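Side-chain contacts in metagenomic carboxyl esterase MGS0156 (Uncultured organism, PDB 5D8M), which probably hydrolyses carboxylic esters as a serine esterase of the alpha/beta-hydrolase type: residues A[157-160]-A[161-165]; A[128-131]-A[132-136]; A[217-220]-A[221-225]. All blocks are in the same frame, centred on the assembly; numbering follows the deposited sequence. Where two conformers were deposited one is given.

Contact 1 (A[157-160]-A[161-165]); sequences HSKG and AVDVL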
ATOM      1  N   HIS A 157      -1.204  -2.787  -1.412  1.00  9.21           N
ATOM      2  CA  HIS A 157      -0.059  -1.992  -1.833  1.00  8.35           C
ATOM      3  C   HIS A 157      -0.410  -1.254  -3.126  1.00 12.31           C
ATOM      4  O   HIS A 157      -1.015  -1.837  -4.044  1.00  9.84           O
ATOM      5  CB  HIS A 157       1.178  -2.897  -2.034  1.00  9.53           C
ATOM      6  CG  HIS A 157       2.406  -2.172  -2.512  1.00 10.01           C
ATOM      7  ND1 HIS A 157       3.044  -2.492  -3.691  1.00 11.49           N
ATOM      8  CD2 HIS A 157       3.119  -1.161  -1.960  1.00  9.07           C
ATOM      9  CE1 HIS A 157       4.103  -1.717  -3.842  1.00 12.70           C
ATOM     10  NE2 HIS A 157       4.176  -0.904  -2.802  1.00 12.00           N
ATOM     11  N   SER A 158      -0.049   0.028  -3.172  1.00 15.56           N
ATOM     12  CA  SER A 158      -0.167   0.797  -4.403  0.51 19.69           C
ATOM     13  C   SER A 158      -1.605   0.808  -4.953  1.00 14.43           C
ATOM     14  O   SER A 158      -2.560   1.127  -4.261  1.00 11.83           O
ATOM     15  CB  SER A 158       0.804   0.219  -5.429  0.51 24.17           C
ATOM     16  OG  SER A 158       0.924   1.045  -6.571  0.51 30.77           O
ATOM     17  N   LYS A 159      -1.745   0.409  -6.213  1.00 13.32           N
ATOM     18  CA  LYS A 159      -3.074   0.359  -6.835  1.00 13.20           C
ATOM     19  C   LYS A 159      -4.018  -0.654  -6.149  1.00 10.32           C
ATOM     20  O   LYS A 159      -5.254  -0.557  -6.250  1.00 11.12           O
ATOM     21  CB  LYS A 159      -2.938   0.036  -8.333  1.00 13.48           C
ATOM     22  CG  LYS A 159      -4.279   0.061  -9.096  1.00 14.87           C
ATOM     23  CD  LYS A 159      -4.074  -0.018 -10.608  1.00 19.13           C
ATOM     24  CE  LYS A 159      -5.366  -0.444 -11.310  1.00 18.41           C
ATOM     25  NZ  LYS A 159      -5.718  -1.883 -10.949  1.00 13.92           N
ATOM     26  N   GLY A 160      -3.440  -1.634  -5.461  1.00 10.20           N
ATOM     27  CA  GLY A 160      -4.247  -2.628  -4.758  1.00  9.69           C
ATOM     28  C   GLY A 160      -5.186  -2.013  -3.743  1.00 10.95           C
ATOM     29  O   GLY A 160      -6.298  -2.508  -3.495  1.00 11.08           O
ATOM     30  N   ALA A 161      -4.740  -0.910  -3.145  1.00 10.96           N
ATOM     31  CA  ALA A 161      -5.553  -0.228  -2.155  1.00 11.49           C
ATOM     32  C   ALA A 161      -6.841   0.293  -2.760  1.00 10.97           C
ATOM     33  O   ALA A 161      -7.891   0.212  -2.140  1.00 12.93           O
ATOM     34  CB  ALA A 161      -4.758   0.931  -1.514  1.00 11.43           C
ATOM     35  N   VAL A 162      -6.778   0.823  -3.974  1.00 10.79           N
ATOM     36  CA  VAL A 162      -7.989   1.397  -4.533  1.00 11.82           C
ATOM     37  C   VAL A 162      -8.778   0.356  -5.300  1.00 13.20           C
ATOM     38  O   VAL A 162      -9.985   0.502  -5.408  1.00 15.30           O
ATOM     39  CB  VAL A 162      -7.685   2.619  -5.409  1.00 16.66           C
ATOM     40  CG1 VAL A 162      -7.096   3.719  -4.510  1.00 18.14           C
ATOM     41  CG2 VAL A 162      -6.716   2.282  -6.509  1.00 13.41           C
ATOM     42  N   ASP A 163      -8.124  -0.715  -5.761  1.00  9.56           N
ATOM     43  CA  ASP A 163      -8.849  -1.910  -6.194  1.00  8.04           C
ATOM     44  C   ASP A 163      -9.793  -2.361  -5.046  1.00  9.20           C
ATOM     45  O   ASP A 163     -10.968  -2.627  -5.261  1.00  9.64           O
ATOM     46  CB  ASP A 163      -7.889  -3.057  -6.559  1.00 11.83           C
ATOM     47  CG  ASP A 163      -7.108  -2.827  -7.863  1.00 18.83           C
ATOM     48  OD1 ASP A 163      -7.396  -1.869  -8.638  1.00 19.19           O
ATOM     49  OD2 ASP A 163      -6.186  -3.650  -8.115  1.00 18.85           O
ATOM     50  N   VAL A 164      -9.283  -2.407  -3.814  1.00 11.46           N
ATOM     51  CA  VAL A 164     -10.087  -2.862  -2.672  1.00  8.01           C
ATOM     52  C   VAL A 164     -11.169  -1.842  -2.291  1.00 11.91           C
ATOM     53  O   VAL A 164     -12.320  -2.223  -2.061  1.00 13.94           O
ATOM     54  CB  VAL A 164      -9.188  -3.181  -1.441  1.00 10.12           C
ATOM     55  CG1 VAL A 164     -10.020  -3.373  -0.171  1.00  8.18           C
ATOM     56  CG2 VAL A 164      -8.375  -4.461  -1.696  1.00  9.65           C
ATOM     57  N   LEU A 165     -10.830  -0.551  -2.255  1.00 10.50           N
ATOM     58  CA  LEU A 165     -11.842   0.465  -1.932  1.00 13.08           C
ATOM     59  C   LEU A 165     -12.992   0.450  -2.950  1.00 12.90           C
ATOM     60  O   LEU A 165     -14.161   0.579  -2.580  1.00 13.85           O
ATOM     61  CB  LEU A 165     -11.215   1.872  -1.875  1.00 14.05           C
ATOM     62  CG  LEU A 165     -10.235   2.140  -0.722  1.00 17.42           C
ATOM     63  CD1 LEU A 165      -9.815   3.639  -0.631  1.00 16.04           C
ATOM     64  CD2 LEU A 165     -10.796   1.633   0.625  1.00 13.15           C
TER
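Lys159 and Asp163, four residues apart on helix 159-170, close a salt bridge in the protein interior: Lys159 NZ lies 2.9 Å from Asp163 OD1, on its syn lone pair, and is only weakly bonded to OD2 of the same carboxylate. The lysine chain runs extended until its last torsion, where a bend (chi4 -67°) turns the ammonium toward the carboxylate. This buried pair has further partners: Trp130 O takes a hydrogen bond from NZ, while Ser132 OG and Asn135 ND2 bond to OD1 and OD2 of Asp163. Beneath it the backbone is tight. Asp163 N reaches Lys159 O at 2.9 Å in a nearly straight bond, and Val162 CG2 presses on that same Lys159 O at 3.2 Å. Strand 151-157, the sharp turn at Ser158 and helix 159-170 together form a nucleophile elbow, in which Ser158, with its positive phi of 57°, probably supplies the nucleophile. Gly160 suits the bend because a CB there would come to 2.9 Å from His157 O. Val164 N bonds to Gly160 O at 3.0 Å, carrying the helix onward. The other side is looser: Ser158 is partly exposed, and its side chain, modelled in two conformers, leaves the helix, staying 6.1 Å or more from residues 161-165 and lying near His299.

Contact 2 (A[128-131]-A[132-136]); sequences GRWG and SARNA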
ATOM      1  N   GLY A 128      -2.291  -7.131 -13.368  1.00 15.86           N
ATOM      2  CA  GLY A 128      -1.262  -6.109 -13.299  1.00 13.45           C
ATOM      3  C   GLY A 128      -1.517  -4.954 -14.260  1.00 14.59           C
ATOM      4  O   GLY A 128      -1.055  -3.833 -14.025  1.00 14.49           O
ATOM      5  N   ARG A 129      -2.240  -5.227 -15.347  1.00 10.98           N
ATOM      6  CA  ARG A 129      -2.532  -4.208 -16.341  1.00 11.30           C
ATOM      7  C   ARG A 129      -4.035  -3.921 -16.503  1.00 13.91           C
ATOM      8  O   ARG A 129      -4.470  -3.406 -17.535  1.00 15.84           O
ATOM      9  CB  ARG A 129      -1.919  -4.629 -17.679  1.00 12.15           C
ATOM     10  CG  ARG A 129      -0.409  -4.864 -17.582  1.00 14.23           C
ATOM     11  CD  ARG A 129       0.213  -4.961 -18.954  1.00 19.43           C
ATOM     12  NE  ARG A 129       0.057  -6.286 -19.550  1.00 19.66           N
ATOM     13  CZ  ARG A 129       0.512  -6.606 -20.755  1.00 17.01           C
ATOM     14  NH1 ARG A 129       0.352  -7.832 -21.233  1.00 19.39           N
ATOM     15  NH2 ARG A 129       1.117  -5.695 -21.494  1.00 17.09           N
ATOM     16  N   TRP A 130      -4.823  -4.236 -15.478  1.00 12.68           N
ATOM     17  CA  TRP A 130      -6.281  -4.105 -15.549  1.00 15.24           C
ATOM     18  C   TRP A 130      -6.795  -2.965 -14.669  1.00 16.25           C
ATOM     19  O   TRP A 130      -6.144  -2.614 -13.706  1.00 13.59           O
ATOM     20  CB  TRP A 130      -6.943  -5.411 -15.116  1.00 11.64           C
ATOM     21  CG  TRP A 130      -6.811  -6.518 -16.145  1.00 14.38           C
ATOM     22  CD1 TRP A 130      -6.309  -6.418 -17.411  1.00 15.90           C
ATOM     23  CD2 TRP A 130      -7.221  -7.879 -15.984  1.00 12.90           C
ATOM     24  NE1 TRP A 130      -6.381  -7.641 -18.052  1.00 14.60           N
ATOM     25  CE2 TRP A 130      -6.939  -8.551 -17.190  1.00 13.77           C
ATOM     26  CE3 TRP A 130      -7.789  -8.596 -14.933  1.00 14.66           C
ATOM     27  CZ2 TRP A 130      -7.209  -9.908 -17.371  1.00 16.84           C
ATOM     28  CZ3 TRP A 130      -8.051  -9.949 -15.115  1.00 15.88           C
ATOM     29  CH2 TRP A 130      -7.775 -10.583 -16.324  1.00 16.44           C
ATOM     30  N   GLY A 131      -7.982  -2.432 -14.976  1.00 17.33           N
ATOM     31  CA  GLY A 131      -8.548  -1.327 -14.221  1.00 16.02           C
ATOM     32  C   GLY A 131      -9.075  -1.782 -12.865  1.00 15.69           C
ATOM     33  O   GLY A 131      -9.205  -2.980 -12.597  1.00 14.18           O
ATOM     34  N   SER A 132      -9.374  -0.820 -12.001  1.00 13.99           N
ATOM     35  CA  SER A 132      -9.842  -1.128 -10.654  1.00 14.09           C
ATOM     36  C   SER A 132     -11.187  -1.878 -10.612  1.00 16.69           C
ATOM     37  O   SER A 132     -11.363  -2.734  -9.767  1.00 14.55           O
ATOM     38  CB  SER A 132      -9.945   0.156  -9.843  1.00 13.54           C
ATOM     39  OG  SER A 132      -8.647   0.594  -9.497  1.00 20.26           O
ATOM     40  N   ALA A 133     -12.124  -1.568 -11.514  1.00 15.77           N
ATOM     41  CA  ALA A 133     -13.403  -2.269 -11.511  1.00 17.00           C
ATOM     42  C   ALA A 133     -13.237  -3.763 -11.793  1.00 18.64           C
ATOM     43  O   ALA A 133     -13.856  -4.613 -11.134  1.00 16.31           O
ATOM     44  CB  ALA A 133     -14.365  -1.652 -12.522  1.00 21.34           C
ATOM     45  N   ARG A 134     -12.413  -4.083 -12.783  1.00 15.57           N
ATOM     46  CA  ARG A 134     -12.165  -5.470 -13.114  1.00 15.72           C
ATOM     47  C   ARG A 134     -11.465  -6.213 -11.946  1.00 14.84           C
ATOM     48  O   ARG A 134     -11.808  -7.357 -11.625  1.00 13.10           O
ATOM     49  CB  ARG A 134     -11.341  -5.561 -14.395  1.00 17.04           C
ATOM     50  CG  ARG A 134     -11.213  -6.990 -14.894  1.00 19.68           C
ATOM     51  CD  ARG A 134     -10.658  -7.051 -16.301  1.00 19.92           C
ATOM     52  NE  ARG A 134     -10.804  -8.387 -16.885  1.00 24.74           N
ATOM     53  CZ  ARG A 134     -10.428  -8.689 -18.125  1.00 27.90           C
ATOM     54  NH1 ARG A 134      -9.873  -7.758 -18.890  1.00 25.20           N
ATOM     55  NH2 ARG A 134     -10.604  -9.915 -18.599  1.00 32.49           N
ATOM     56  N   ASN A 135     -10.516  -5.550 -11.290  1.00 12.30           N
ATOM     57  CA  ASN A 135      -9.808  -6.174 -10.168  1.00 13.72           C
ATOM     58  C   ASN A 135     -10.673  -6.277  -8.922  1.00 12.03           C
ATOM     59  O   ASN A 135     -10.536  -7.219  -8.146  1.00 11.55           O
ATOM     60  CB  ASN A 135      -8.523  -5.408  -9.850  1.00 14.10           C
ATOM     61  CG  ASN A 135      -7.419  -5.729 -10.826  1.00 15.49           C
ATOM     62  OD1 ASN A 135      -7.530  -6.670 -11.599  1.00 15.17           O
ATOM     63  ND2 ASN A 135      -6.340  -4.971 -10.779  1.00 15.08           N
ATOM     64  N   ALA A 136     -11.550  -5.301  -8.729  1.00 11.88           N
ATOM     65  CA  ALA A 136     -12.512  -5.328  -7.628  1.00 12.04           C
ATOM     66  C   ALA A 136     -13.390  -6.578  -7.697  1.00 13.61           C
ATOM     67  O   ALA A 136     -13.718  -7.168  -6.667  1.00 13.65           O
ATOM     68  CB  ALA A 136     -13.377  -4.072  -7.647  1.00 12.19           C
TER
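Trp130 sets its CG anti to its own carbonyl carbon (chi1 -73°), and Arg134 leaves helix 132-143 with CG trans to the backbone N (chi1 -172°) and a chain extended as far as NE; together these torsions lay the guanidinium over one face of the indole. The two planes are only 2° apart, with centres separated by 3.6 Å. It is a cation-pi stack over the six-membered ring: Arg134 CZ sits above that ring, shifted from its centre toward the CE2-CZ2 bond, 3.5 Å from Trp130 CZ2. Farther back along the chain, Arg134 CD adds a CH-pi contact, 3.9 Å from the centroid of that ring. Asn135 approaches the indole differently, its OD1 lying near the ring plane at the edge, 3.8 Å from Trp130 CB; that oxygen accepts a hydrogen bond from Gly127 N. The backbone pivot is Gly131, the N-cap residue, whose O receives Asn135 N at 3.2 Å in the carbonyl plane, while its own N-H goes to Glu220 OE2. On the five-membered ring, NE1 donates to Pro215 O. A leucine in place of Trp130 would probably leave the Arg134 guanidinium without a flat surface to lie on, free to swing, and Pro215 O without its indole donor. Because the stack is face to face, the guanidinium N-H bonds run alongside the ring rather than into it, so an exposed arginine is probably held by dispersion and by attraction between its positive charge and the pi electrons, while its N-H groups remain suited to meeting water.

Contact 3 (A[217-220]-A[221-225]); sequences EGTE and ALDSL
Thr219 and Asp223 meet first through their side chains, crossing at about a right angle: Thr219 OG1 donates to Asp223 OD1 at 2.7 Å, striking the carboxylate from above, 38° out of its plane. The hydroxyl can do this because chi1 of 60° holds OG1 between the backbone N and the carbonyl carbon. Below this bond, Asp223 N returns a hydrogen bond to Thr219 O, 2.8 Å long and almost in line with the carbonyl. A water completes the grip, accepting from Thr219 N at 2.9 Å and donating to Asp223 OD2 at 2.7 Å. Asp223 is thus tied to both polar backbone atoms of Thr219, one directly and one through water. Thr219 is the N-cap residue of the short helix 220-223, yet its hydroxyl is spent on the aspartate and makes no capping bond; the negative charge of Asp223, near the start of the helix, would probably be favoured by the helix dipole. This helix belongs to the excursion after strand 178-184, where many alpha/beta hydrolases carry a lid. One shell out, Glu217 to Glu220 form a beta turn, with Glu220 N bonded to Glu217 O and Gly218 at positive phi, which glycine tolerates easily. Glu220 folds its extended chain back beneath the turn, OE1 meeting Glu217 N in an unusually short contact whose exact geometry is doubtful, while OE2 takes Gly131 N. A second water donates to Glu220 O at 2.8 Å and sits 3.0 Å from Ser224 OG, which is also bonded to Ser132 N. Farther out, helix 199-207 backs the turn: Leu202 packs against Thr219 and Leu222, and Glu206 OE2 receives Ala221 N.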
ATOM      1  N   GLU A 217      -7.199  -3.229 -21.707  1.00 33.93           N
ATOM      2  CA  GLU A 217      -7.834  -2.481 -22.784  1.00 37.90           C
ATOM      3  C   GLU A 217      -7.541  -0.991 -22.627  1.00 35.41           C
ATOM      4  O   GLU A 217      -7.547  -0.462 -21.508  1.00 31.46           O
ATOM      5  CB  GLU A 217      -9.345  -2.720 -22.799  1.00 45.48           C
ATOM      6  CG  GLU A 217      -9.738  -4.160 -23.077  1.00 58.21           C
ATOM      7  CD  GLU A 217     -11.241  -4.352 -23.161  1.00 73.75           C
ATOM      8  OE1 GLU A 217     -11.991  -3.399 -22.840  1.00 80.54           O
ATOM      9  OE2 GLU A 217     -11.676  -5.460 -23.553  1.00 78.91           O
ATOM     10  N   GLY A 218      -7.297  -0.322 -23.750  1.00 36.66           N
ATOM     11  CA  GLY A 218      -7.019   1.102 -23.744  1.00 40.38           C
ATOM     12  C   GLY A 218      -5.930   1.454 -22.753  1.00 36.99           C
ATOM     13  O   GLY A 218      -4.809   0.962 -22.854  1.00 35.07           O
ATOM     14  N   THR A 219      -6.270   2.302 -21.784  1.00 34.47           N
ATOM     15  CA  THR A 219      -5.367   2.607 -20.686  1.00 30.71           C
ATOM     16  C   THR A 219      -6.075   2.393 -19.346  1.00 25.94           C
ATOM     17  O   THR A 219      -5.893   3.181 -18.421  1.00 25.78           O
ATOM     18  CB  THR A 219      -4.850   4.053 -20.752  1.00 35.30           C
ATOM     19  OG1 THR A 219      -5.965   4.956 -20.695  1.00 39.36           O
ATOM     20  CG2 THR A 219      -4.060   4.287 -22.047  1.00 39.46           C
ATOM     21  N   GLU A 220      -6.863   1.323 -19.246  1.00 23.43           N
ATOM     22  CA  GLU A 220      -7.721   1.080 -18.075  1.00 25.46           C
ATOM     23  C   GLU A 220      -6.982   1.121 -16.724  1.00 18.37           C
ATOM     24  O   GLU A 220      -7.469   1.708 -15.749  1.00 18.09           O
ATOM     25  CB  GLU A 220      -8.458  -0.267 -18.227  1.00 29.93           C
ATOM     26  CG  GLU A 220      -7.572  -1.526 -18.383  1.00 29.17           C
ATOM     27  CD  GLU A 220      -8.400  -2.835 -18.479  1.00 33.99           C
ATOM     28  OE1 GLU A 220      -8.514  -3.402 -19.587  1.00 34.12           O
ATOM     29  OE2 GLU A 220      -8.930  -3.303 -17.446  1.00 32.15           O
ATOM     30  N   ALA A 221      -5.810   0.513 -16.664  1.00 17.56           N
ATOM     31  CA  ALA A 221      -5.035   0.467 -15.425  1.00 18.89           C
ATOM     32  C   ALA A 221      -4.578   1.872 -14.977  1.00 21.59           C
ATOM     33  O   ALA A 221      -4.725   2.253 -13.802  1.00 15.28           O
ATOM     34  CB  ALA A 221      -3.828  -0.451 -15.604  1.00 16.89           C
ATOM     35  N   LEU A 222      -4.040   2.640 -15.923  1.00 17.69           N
ATOM     36  CA  LEU A 222      -3.590   4.004 -15.625  1.00 21.25           C
ATOM     37  C   LEU A 222      -4.750   4.959 -15.388  1.00 18.05           C
ATOM     38  O   LEU A 222      -4.636   5.867 -14.570  1.00 18.23           O
ATOM     39  CB  LEU A 222      -2.703   4.562 -16.750  1.00 30.50           C
ATOM     40  CG  LEU A 222      -1.235   4.126 -16.706  1.00 34.89           C
ATOM     41  CD1 LEU A 222      -0.663   4.207 -15.295  1.00 31.77           C
ATOM     42  CD2 LEU A 222      -1.117   2.709 -17.245  1.00 37.89           C
ATOM     43  N   ASP A 223      -5.868   4.770 -16.087  1.00 19.00           N
ATOM     44  CA  ASP A 223      -7.062   5.586 -15.827  1.00 21.91           C
ATOM     45  C   ASP A 223      -7.460   5.528 -14.353  1.00 20.74           C
ATOM     46  O   ASP A 223      -7.946   6.502 -13.772  1.00 17.49           O
ATOM     47  CB  ASP A 223      -8.242   5.115 -16.669  1.00 28.13           C
ATOM     48  CG  ASP A 223      -8.042   5.354 -18.149  1.00 34.14           C
ATOM     49  OD1 ASP A 223      -7.128   6.112 -18.528  1.00 31.71           O
ATOM     50  OD2 ASP A 223      -8.806   4.758 -18.936  1.00 42.75           O
ATOM     51  N   SER A 224      -7.251   4.365 -13.756  1.00 17.15           N
ATOM     52  CA  SER A 224      -7.628   4.150 -12.374  1.00 18.64           C
ATOM     53  C   SER A 224      -6.710   4.900 -11.419  1.00 15.41           C
ATOM     54  O   SER A 224      -7.047   5.076 -10.250  1.00 16.48           O
ATOM     55  CB  SER A 224      -7.615   2.653 -12.043  1.00 18.01           C
ATOM     56  OG  SER A 224      -8.630   1.986 -12.745  1.00 19.94           O
ATOM     57  N   LEU A 225      -5.547   5.305 -11.916  1.00 14.28           N
ATOM     58  CA  LEU A 225      -4.550   5.984 -11.096  1.00 14.07           C
ATOM     59  C   LEU A 225      -4.474   7.493 -11.334  1.00 15.28           C
ATOM     60  O   LEU A 225      -3.648   8.175 -10.730  1.00 15.59           O
ATOM     61  CB  LEU A 225      -3.175   5.354 -11.335  1.00 17.03           C
ATOM     62  CG  LEU A 225      -3.132   3.916 -10.807  1.00 19.21           C
ATOM     63  CD1 LEU A 225      -1.821   3.201 -11.197  1.00 19.38           C
ATOM     64  CD2 LEU A 225      -3.322   3.964  -9.290  1.00 18.49           C
TER
HETATM   65  O   HOH W   1      -8.838   3.584 -21.356  1.00 26.53           O
HETATM   66  O   HOH W   2     -10.199   2.172 -15.258  1.00 35.36           O

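Overall arrangement
The three contacts are arranged in steps from the middle of the molecule outward, with centres about 7, 16 and 19 Å from the centre of the chain. Contact 1, the elbow with the probable nucleophile Ser158 beside His299, lies about 10 Å from contact 2 and about 14 Å from contact 3, centre to centre. Contacts 2 and 3 are nearest neighbours at about 8 Å; there the start of helix 132-143 and the loop before it are met by residues 217-225, with Arg129 O 3.6 Å from Ala221 CB. Lys159 joins all three: its aliphatic chain packs on Ala221 and Ser224, Lys159 CE lying 3.7 Å from Ala221 O, while its ammonium reaches contact 2 at Trp130 O.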